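Local coordinates for protein translation initiation factor 6 (Methanocaldococcus jannaschii, PDB 1G61) that binds the 50S ribosomal subunit and keeps it from joining the 30S subunit to form the 70S initiation complex, at residues Ile4-Ile15 against Ala207-Leu218; Ala154-Leu162 against Leu219-Leu227. All coordinates share one frame; numbering follows the deposited sequence.

Contact 1 (Ile4-Ile15 against Ala207-Leu218); sequences IIRKYFSGIPTI and AVVGGDTTGPEL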
loop_
_atom_site.group_PDB
_atom_site.type_symbol
_atom_site.label_atom_id
_atom_site.label_comp_id
_atom_site.label_asym_id
_atom_site.label_seq_id
_atom_site.Cartn_x
_atom_site.Cartn_y
_atom_site.Cartn_z
ATOM N N ILE A 4 -4.558 15.043 -5.240
ATOM C CA ILE A 4 -5.283 14.102 -4.402
ATOM C C ILE A 4 -6.768 14.117 -4.731
ATOM O O ILE A 4 -7.315 15.228 -4.861
ATOM C CB ILE A 4 -5.144 14.500 -2.909
ATOM C CG1 ILE A 4 -3.689 14.585 -2.428
ATOM C CG2 ILE A 4 -5.955 13.555 -2.041
ATOM C CD1 ILE A 4 -3.558 14.614 -0.909
ATOM N N ILE A 5 -7.373 12.952 -4.907
ATOM C CA ILE A 5 -8.812 12.864 -5.141
ATOM C C ILE A 5 -9.402 12.028 -4.039
ATOM O O ILE A 5 -8.755 11.143 -3.470
ATOM C CB ILE A 5 -9.165 12.225 -6.516
ATOM C CG1 ILE A 5 -8.805 10.734 -6.518
ATOM C CG2 ILE A 5 -8.492 12.980 -7.651
ATOM C CD1 ILE A 5 -9.104 10.045 -7.839
ATOM N N ARG A 6 -10.624 12.381 -3.728
ATOM C CA ARG A 6 -11.485 11.551 -2.895
ATOM C C ARG A 6 -12.301 10.573 -3.689
ATOM O O ARG A 6 -12.923 10.986 -4.675
ATOM C CB ARG A 6 -12.527 12.471 -2.252
ATOM C CG ARG A 6 -12.074 13.005 -0.922
ATOM C CD ARG A 6 -13.260 13.733 -0.266
ATOM N NE ARG A 6 -12.868 14.502 0.899
ATOM C CZ ARG A 6 -12.486 15.783 0.924
ATOM N NH1 ARG A 6 -12.420 16.505 -0.177
ATOM N NH2 ARG A 6 -12.186 16.327 2.084
ATOM N N LYS A 7 -12.375 9.321 -3.303
ATOM C CA LYS A 7 -13.129 8.346 -4.048
ATOM C C LYS A 7 -13.792 7.342 -3.120
ATOM O O LYS A 7 -13.211 7.016 -2.071
ATOM C CB LYS A 7 -12.254 7.491 -4.988
ATOM C CG LYS A 7 -11.731 8.155 -6.217
ATOM C CD LYS A 7 -12.846 8.450 -7.206
ATOM C CE LYS A 7 -13.318 7.140 -7.834
ATOM N NZ LYS A 7 -14.499 7.430 -8.696
ATOM N N TYR A 8 -14.933 6.849 -3.549
ATOM C CA TYR A 8 -15.454 5.590 -3.077
ATOM C C TYR A 8 -15.297 4.613 -4.244
ATOM O O TYR A 8 -15.407 5.013 -5.406
ATOM C CB TYR A 8 -16.919 5.679 -2.683
ATOM C CG TYR A 8 -17.258 6.716 -1.664
ATOM C CD1 TYR A 8 -17.555 8.026 -2.020
ATOM C CD2 TYR A 8 -17.263 6.373 -0.313
ATOM C CE1 TYR A 8 -17.856 8.947 -1.024
ATOM C CE2 TYR A 8 -17.564 7.283 0.682
ATOM C CZ TYR A 8 -17.855 8.576 0.302
ATOM O OH TYR A 8 -18.179 9.511 1.261
ATOM N N PHE A 9 -15.018 3.364 -3.943
ATOM C CA PHE A 9 -14.996 2.299 -4.955
ATOM C C PHE A 9 -16.311 1.520 -4.847
ATOM O O PHE A 9 -16.442 0.711 -3.903
ATOM C CB PHE A 9 -13.817 1.367 -4.724
ATOM C CG PHE A 9 -12.455 1.919 -5.084
ATOM C CD1 PHE A 9 -12.299 3.180 -5.688
ATOM C CD2 PHE A 9 -11.322 1.157 -4.843
ATOM C CE1 PHE A 9 -11.049 3.646 -6.031
ATOM C CE2 PHE A 9 -10.065 1.650 -5.174
ATOM C CZ PHE A 9 -9.933 2.888 -5.760
ATOM N N SER A 10 -17.219 1.780 -5.783
ATOM C CA SER A 10 -18.542 1.180 -5.759
ATOM C C SER A 10 -19.139 1.307 -4.350
ATOM O O SER A 10 -19.685 0.351 -3.780
ATOM C CB SER A 10 -18.529 -0.289 -6.217
ATOM O OG SER A 10 -18.050 -0.332 -7.565
ATOM N N GLY A 11 -19.042 2.506 -3.764
ATOM C CA GLY A 11 -19.593 2.842 -2.467
ATOM C C GLY A 11 -18.733 2.572 -1.234
ATOM O O GLY A 11 -19.080 2.952 -0.101
ATOM N N ILE A 12 -17.593 1.914 -1.433
ATOM C CA ILE A 12 -16.762 1.466 -0.327
ATOM C C ILE A 12 -15.648 2.490 -0.088
ATOM O O ILE A 12 -14.916 2.814 -1.043
ATOM C CB ILE A 12 -16.151 0.076 -0.640
ATOM C CG1 ILE A 12 -17.237 -0.986 -0.785
ATOM C CG2 ILE A 12 -15.109 -0.325 0.388
ATOM C CD1 ILE A 12 -16.725 -2.268 -1.430
ATOM N N PRO A 13 -15.495 3.038 1.125
ATOM C CA PRO A 13 -14.491 4.074 1.371
ATOM C C PRO A 13 -13.114 3.528 1.729
ATOM O O PRO A 13 -12.141 4.301 1.810
ATOM C CB PRO A 13 -15.049 4.824 2.584
ATOM C CG PRO A 13 -15.779 3.742 3.339
ATOM C CD PRO A 13 -16.393 2.818 2.282
ATOM N N THR A 14 -13.000 2.239 1.949
ATOM C CA THR A 14 -11.796 1.555 2.424
ATOM C C THR A 14 -10.872 1.268 1.271
ATOM O O THR A 14 -10.639 0.107 0.971
ATOM C CB THR A 14 -12.246 0.206 3.038
ATOM O OG1 THR A 14 -13.482 0.422 3.696
ATOM C CG2 THR A 14 -11.260 -0.186 4.082
ATOM N N ILE A 15 -10.369 2.313 0.587
ATOM C CA ILE A 15 -9.557 2.231 -0.639
ATOM C C ILE A 15 -8.361 1.325 -0.513
ATOM O O ILE A 15 -8.045 0.569 -1.446
ATOM C CB ILE A 15 -9.042 3.673 -1.074
ATOM C CG1 ILE A 15 -10.171 4.666 -1.239
ATOM C CG2 ILE A 15 -8.166 3.615 -2.314
ATOM C CD1 ILE A 15 -11.357 4.020 -2.043
ATOM N N ALA A 207 -2.464 10.895 -4.643
ATOM C CA ALA A 207 -3.107 9.965 -3.701
ATOM C C ALA A 207 -4.594 9.844 -4.032
ATOM O O ALA A 207 -5.244 10.776 -4.542
ATOM C CB ALA A 207 -2.948 10.442 -2.273
ATOM N N VAL A 208 -5.136 8.671 -3.705
ATOM C CA VAL A 208 -6.589 8.424 -3.712
ATOM C C VAL A 208 -6.964 8.221 -2.257
ATOM O O VAL A 208 -6.444 7.282 -1.620
ATOM C CB VAL A 208 -6.984 7.239 -4.595
ATOM C CG1 VAL A 208 -8.504 7.075 -4.633
ATOM C CG2 VAL A 208 -6.436 7.423 -6.003
ATOM N N VAL A 209 -7.847 9.055 -1.727
ATOM C CA VAL A 209 -8.206 8.929 -0.331
ATOM C C VAL A 209 -9.679 8.542 -0.220
ATOM O O VAL A 209 -10.484 8.982 -1.076
ATOM C CB VAL A 209 -7.985 10.241 0.472
ATOM C CG1 VAL A 209 -8.909 11.343 0.049
ATOM C CG2 VAL A 209 -8.149 10.041 1.967
ATOM N N GLY A 210 -10.025 7.781 0.817
ATOM C CA GLY A 210 -11.413 7.370 0.936
ATOM C C GLY A 210 -12.345 8.585 0.978
ATOM O O GLY A 210 -12.031 9.641 1.557
ATOM N N GLY A 211 -13.527 8.428 0.380
ATOM C CA GLY A 211 -14.506 9.487 0.170
ATOM C C GLY A 211 -14.981 10.165 1.445
ATOM O O GLY A 211 -15.447 11.334 1.409
ATOM N N ASP A 212 -14.944 9.540 2.622
ATOM C CA ASP A 212 -15.414 10.168 3.837
ATOM C C ASP A 212 -14.369 11.067 4.498
ATOM O O ASP A 212 -14.633 11.702 5.500
ATOM C CB ASP A 212 -15.836 9.095 4.843
ATOM C CG ASP A 212 -17.046 8.318 4.317
ATOM O OD1 ASP A 212 -17.971 8.947 3.738
ATOM O OD2 ASP A 212 -17.066 7.092 4.534
ATOM N N THR A 213 -13.152 11.076 3.945
ATOM C CA THR A 213 -12.091 11.897 4.521
ATOM C C THR A 213 -12.510 13.354 4.595
ATOM O O THR A 213 -13.017 13.901 3.601
ATOM C CB THR A 213 -10.813 11.694 3.677
ATOM O OG1 THR A 213 -10.472 10.307 3.772
ATOM C CG2 THR A 213 -9.636 12.495 4.196
ATOM N N THR A 214 -12.294 13.989 5.736
ATOM C CA THR A 214 -12.697 15.372 5.914
ATOM C C THR A 214 -11.658 16.384 5.450
ATOM O O THR A 214 -10.500 16.076 5.130
ATOM C CB THR A 214 -12.978 15.647 7.410
ATOM O OG1 THR A 214 -11.708 15.607 8.079
ATOM C CG2 THR A 214 -13.913 14.588 7.973
ATOM N N GLY A 215 -12.011 17.664 5.415
ATOM C CA GLY A 215 -11.082 18.757 5.060
ATOM C C GLY A 215 -9.898 18.771 6.020
ATOM O O GLY A 215 -8.760 18.803 5.525
ATOM N N PRO A 216 -10.102 18.791 7.341
ATOM C CA PRO A 216 -8.933 18.807 8.226
ATOM C C PRO A 216 -8.057 17.599 8.029
ATOM O O PRO A 216 -6.827 17.663 8.082
ATOM C CB PRO A 216 -9.602 18.836 9.610
ATOM C CG PRO A 216 -10.901 19.565 9.344
ATOM C CD PRO A 216 -11.394 18.968 8.056
ATOM N N GLU A 217 -8.649 16.427 7.795
ATOM C CA GLU A 217 -7.844 15.233 7.575
ATOM C C GLU A 217 -7.023 15.368 6.309
ATOM O O GLU A 217 -5.842 14.983 6.271
ATOM C CB GLU A 217 -8.725 13.968 7.463
ATOM C CG GLU A 217 -9.326 13.543 8.800
ATOM C CD GLU A 217 -10.299 12.367 8.671
ATOM O OE1 GLU A 217 -11.019 12.251 7.629
ATOM O OE2 GLU A 217 -10.343 11.564 9.634
ATOM N N LEU A 218 -7.666 15.881 5.267
ATOM C CA LEU A 218 -6.980 16.026 3.971
ATOM C C LEU A 218 -5.764 16.918 4.117
ATOM O O LEU A 218 -4.693 16.668 3.542
ATOM C CB LEU A 218 -7.993 16.538 2.959
ATOM C CG LEU A 218 -7.683 16.249 1.490
ATOM C CD1 LEU A 218 -7.597 14.745 1.244
ATOM C CD2 LEU A 218 -8.732 16.898 0.595
#
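The Tyr-8 ring lays one face on the backbone of Gly-211 and presents its edge to Asp-212, while the Arg-6 guanidinium has Leu-218 CD2 over one face and the backbone of Thr-213 to Gly-215 along its edge. Arg-6 belongs to the N-terminal strand 4-7 and Tyr-8 follows it; this strand pairs in parallel with strand 207-210 near the C-terminal end, consistent with the velcro closure of this alpha-beta barrel. Gly-211 CA makes a CH-pi contact 3.7 Å from the Tyr-8 centroid. Tyr-8 OH donates to Asp-212 OD1 over 2.5 Å, meeting it from above the carboxylate plane, and ring and carboxylate are turned 69° apart. The other oxygen, Asp-212 OD2, rests against Pro-13 CB. Arg-6 runs extended from CG to NE alongside Val-209 and holds one oxygen with two nitrogens, NE reaching Thr-213 O at 2.8 Å and NH2 at 3.0 Å. Both nitrogens come from one face of the carbonyl, and the two bonds, with the oxygen near the guanidinium plane, limit rotation of the group beside the start of helix 215-225. There Thr-214 and Glu-217 form a capping box.

Between the strands, Ile-5 N donates to Ala-207 O, Val-209 N to Ile-5 O and Lys-7 N to Val-209 O, the alternating pattern of a parallel pair. On one face of the sheet Ile-5 lies beside Val-208, and both meet Val-43 of helix 34-44; on the other, Ile-4 CG2 meets Leu-218 CD1, the two side chains running in opposite directions. The bent Lys-7 chain carries NZ to salt bridges with Asp-36 and Glu-39. Ile-15 CD1 sits over the centre of the Phe-9 ring, 3.7 Å above its plane, and Ile-15 CG1 packs against Gly-210 CA at 3.7 Å.

Contact 2 (Ala154-Leu162 against Leu219-Leu227); sequences AVVTNKGCL and LIIEDALGL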
loop_
_atom_site.group_PDB
_atom_site.type_symbol
_atom_site.label_atom_id
_atom_site.label_comp_id
_atom_site.label_asym_id
_atom_site.label_seq_id
_atom_site.Cartn_x
_atom_site.Cartn_y
_atom_site.Cartn_z
ATOM N N ALA A 154 -0.554 2.643 8.423
ATOM C CA ALA A 154 0.232 3.744 7.881
ATOM C C ALA A 154 0.183 3.682 6.361
ATOM O O ALA A 154 -0.187 2.652 5.818
ATOM C CB ALA A 154 1.691 3.669 8.354
ATOM N N VAL A 155 0.518 4.803 5.756
ATOM C CA VAL A 155 0.684 4.968 4.327
ATOM C C VAL A 155 2.107 5.458 4.125
ATOM O O VAL A 155 2.564 6.381 4.828
ATOM C CB VAL A 155 -0.294 6.021 3.762
ATOM C CG1 VAL A 155 -0.042 6.297 2.277
ATOM C CG2 VAL A 155 -1.724 5.603 3.980
ATOM N N VAL A 156 2.822 4.866 3.173
ATOM C CA VAL A 156 4.184 5.297 2.904
ATOM C C VAL A 156 4.405 5.370 1.400
ATOM O O VAL A 156 3.898 4.534 0.646
ATOM C CB VAL A 156 5.257 4.434 3.600
ATOM C CG1 VAL A 156 5.375 3.037 3.017
ATOM C CG2 VAL A 156 6.593 5.185 3.565
ATOM N N THR A 157 5.141 6.415 1.014
ATOM C CA THR A 157 5.536 6.595 -0.372
ATOM C C THR A 157 7.031 6.930 -0.361
ATOM O O THR A 157 7.659 7.021 0.731
ATOM C CB THR A 157 4.785 7.708 -1.096
ATOM O OG1 THR A 157 5.317 8.977 -0.638
ATOM C CG2 THR A 157 3.283 7.648 -0.788
ATOM N N ASN A 158 7.659 7.100 -1.491
ATOM C CA ASN A 158 9.044 7.551 -1.555
ATOM C C ASN A 158 9.230 8.969 -1.022
ATOM O O ASN A 158 10.374 9.337 -0.704
ATOM C CB ASN A 158 9.566 7.466 -2.996
ATOM C CG ASN A 158 9.677 6.024 -3.452
ATOM O OD1 ASN A 158 9.907 5.118 -2.633
ATOM N ND2 ASN A 158 9.507 5.805 -4.748
ATOM N N LYS A 159 8.135 9.721 -0.922
ATOM C CA LYS A 159 8.242 11.126 -0.516
ATOM C C LYS A 159 7.827 11.343 0.910
ATOM O O LYS A 159 8.330 12.249 1.590
ATOM C CB LYS A 159 7.350 11.979 -1.453
ATOM C CG LYS A 159 7.562 13.462 -1.278
ATOM C CD LYS A 159 6.791 14.263 -2.335
ATOM C CE LYS A 159 7.331 15.696 -2.421
ATOM N NZ LYS A 159 6.549 16.455 -3.439
ATOM N N GLY A 160 6.833 10.599 1.434
ATOM C CA GLY A 160 6.366 10.882 2.776
ATOM C C GLY A 160 5.673 9.668 3.402
ATOM O O GLY A 160 5.600 8.580 2.846
ATOM N N CYS A 161 5.162 9.908 4.621
ATOM C CA CYS A 161 4.565 8.820 5.391
ATOM C C CYS A 161 3.484 9.406 6.308
ATOM O O CYS A 161 3.754 10.423 6.968
ATOM C CB CYS A 161 5.684 8.136 6.199
ATOM S SG CYS A 161 5.116 6.854 7.331
ATOM N N LEU A 162 2.345 8.773 6.312
ATOM C CA LEU A 162 1.263 9.128 7.239
ATOM C C LEU A 162 0.988 7.960 8.179
ATOM O O LEU A 162 0.768 6.850 7.677
ATOM C CB LEU A 162 -0.008 9.512 6.479
ATOM C CG LEU A 162 -1.253 9.789 7.329
ATOM C CD1 LEU A 162 -1.141 11.187 7.961
ATOM C CD2 LEU A 162 -2.525 9.653 6.495
ATOM N N LEU A 219 -5.897 18.014 4.874
ATOM C CA LEU A 219 -4.736 18.864 5.072
ATOM C C LEU A 219 -3.550 18.121 5.670
ATOM O O LEU A 219 -2.387 18.246 5.291
ATOM C CB LEU A 219 -5.201 20.020 5.976
ATOM C CG LEU A 219 -4.236 21.164 6.141
ATOM C CD1 LEU A 219 -3.834 21.722 4.784
ATOM C CD2 LEU A 219 -4.892 22.260 6.991
ATOM N N ILE A 220 -3.810 17.331 6.710
ATOM C CA ILE A 220 -2.773 16.554 7.382
ATOM C C ILE A 220 -2.198 15.505 6.447
ATOM O O ILE A 220 -0.972 15.254 6.439
ATOM C CB ILE A 220 -3.317 16.014 8.708
ATOM C CG1 ILE A 220 -3.461 17.176 9.729
ATOM C CG2 ILE A 220 -2.439 14.916 9.280
ATOM C CD1 ILE A 220 -4.406 16.906 10.868
ATOM N N ILE A 221 -3.035 14.837 5.642
ATOM C CA ILE A 221 -2.546 13.854 4.664
ATOM C C ILE A 221 -1.637 14.511 3.655
ATOM O O ILE A 221 -0.547 13.985 3.339
ATOM C CB ILE A 221 -3.759 13.228 3.972
ATOM C CG1 ILE A 221 -4.557 12.379 4.968
ATOM C CG2 ILE A 221 -3.329 12.433 2.733
ATOM C CD1 ILE A 221 -5.982 12.072 4.504
ATOM N N GLU A 222 -2.028 15.669 3.102
ATOM C CA GLU A 222 -1.224 16.382 2.149
ATOM C C GLU A 222 0.167 16.703 2.712
ATOM O O GLU A 222 1.185 16.464 2.063
ATOM C CB GLU A 222 -1.916 17.718 1.771
ATOM C CG GLU A 222 -3.022 17.538 0.747
ATOM C CD GLU A 222 -4.021 18.686 0.720
ATOM O OE1 GLU A 222 -3.744 19.743 1.335
ATOM O OE2 GLU A 222 -5.091 18.520 0.092
ATOM N N ASP A 223 0.197 17.240 3.926
ATOM C CA ASP A 223 1.459 17.607 4.573
ATOM C C ASP A 223 2.338 16.384 4.850
ATOM O O ASP A 223 3.539 16.429 4.621
ATOM C CB ASP A 223 1.232 18.356 5.900
ATOM C CG ASP A 223 0.637 19.734 5.714
ATOM O OD1 ASP A 223 0.749 20.328 4.620
ATOM O OD2 ASP A 223 0.071 20.249 6.711
ATOM N N ALA A 224 1.714 15.287 5.295
ATOM C CA ALA A 224 2.491 14.100 5.619
ATOM C C ALA A 224 3.106 13.441 4.405
ATOM O O ALA A 224 4.197 12.872 4.490
ATOM C CB ALA A 224 1.565 13.107 6.340
ATOM N N LEU A 225 2.395 13.495 3.259
ATOM C CA LEU A 225 2.822 12.771 2.081
ATOM C C LEU A 225 3.584 13.697 1.129
ATOM O O LEU A 225 4.006 13.251 0.068
ATOM C CB LEU A 225 1.611 12.122 1.369
ATOM C CG LEU A 225 0.917 11.071 2.229
ATOM C CD1 LEU A 225 -0.267 10.464 1.486
ATOM C CD2 LEU A 225 1.854 9.953 2.701
ATOM N N GLY A 226 3.732 15.002 1.432
ATOM C CA GLY A 226 4.382 15.907 0.515
ATOM C C GLY A 226 3.585 16.206 -0.720
ATOM O O GLY A 226 4.138 16.546 -1.797
ATOM N N LEU A 227 2.257 16.109 -0.631
ATOM C CA LEU A 227 1.424 16.301 -1.816
ATOM C C LEU A 227 0.715 17.646 -1.682
ATOM O O LEU A 227 1.444 18.627 -1.966
ATOM C CB LEU A 227 0.453 15.138 -2.000
ATOM C CG LEU A 227 1.120 13.781 -2.254
ATOM C CD1 LEU A 227 0.026 12.725 -2.143
ATOM C CD2 LEU A 227 1.852 13.720 -3.587
HETATM O O HOH W 1 3.858 10.994 -1.500
#
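Lys-159, in the turn of the antiparallel hairpin formed by strands 154-156 and 160-163, reaches along the C-terminal end of helix 215-225, where Gly-226 closes a Schellman motif. With CG anti to the backbone N (chi1 -170°) and the chain extended beyond it, the side chain runs past the carbonyl oxygens of Leu-225 and Gly-226. CB and CG pass Leu-225 O, the latter at 3.8 Å; CD is near both oxygens, at 3.5 Å from Gly-226 O; CE is nearer to Gly-226 O, at 3.4 Å; and NZ donates to Gly-226 O over 2.9 Å, in the carbonyl plane. The ammonium thus lies at the C-terminal, partly negative end of the helix dipole, which probably favours its charge. A water donates to Leu-225 O and joins it to Thr-157 OG1, which also accepts from the backbone N of Lys-159 and Gly-160 in an ST turn and motif.

Deeper in, Gly-160 brings the hairpin close to the helix, and Cys-161 N donates to Ala-224 O at 3.1 Å, from well above the carbonyl plane. Leu-225 CD2 presses on the strand backbone near Cys-161 N and Leu-162 N, and the Val-155 side chain crosses that of Leu-225 at about a right angle, CG1 against CD2. Leu-162 divides its branches over the helix: CD1 touches Ala-224 CB at 3.7 Å, and CD2 meets Ile-221 CG1 at 3.7 Å.

In the fold
Contacts 1 and 2 share helix 215-225 and hold its opposite ends. Contact 1 is only partly buried, about 15 Å (centre to centre) from the middle of the chain, and combines parallel strand pairing with the side-chain bonds of two exposed residues, Arg-6 and Tyr-8. Contact 2 belongs to the core, its centre about 12 Å from that of the chain, and is dominated by aliphatic packing of helix on hairpin, with its polar bonds gathered at the helix C-terminus. Strand 200-202, next to 207-210, also touches both. The two meet directly where Ile-4 CD1 packs on Glu-222 CG at 3.4 Å, and Ile-221 reaches both Thr-213 and Val-209.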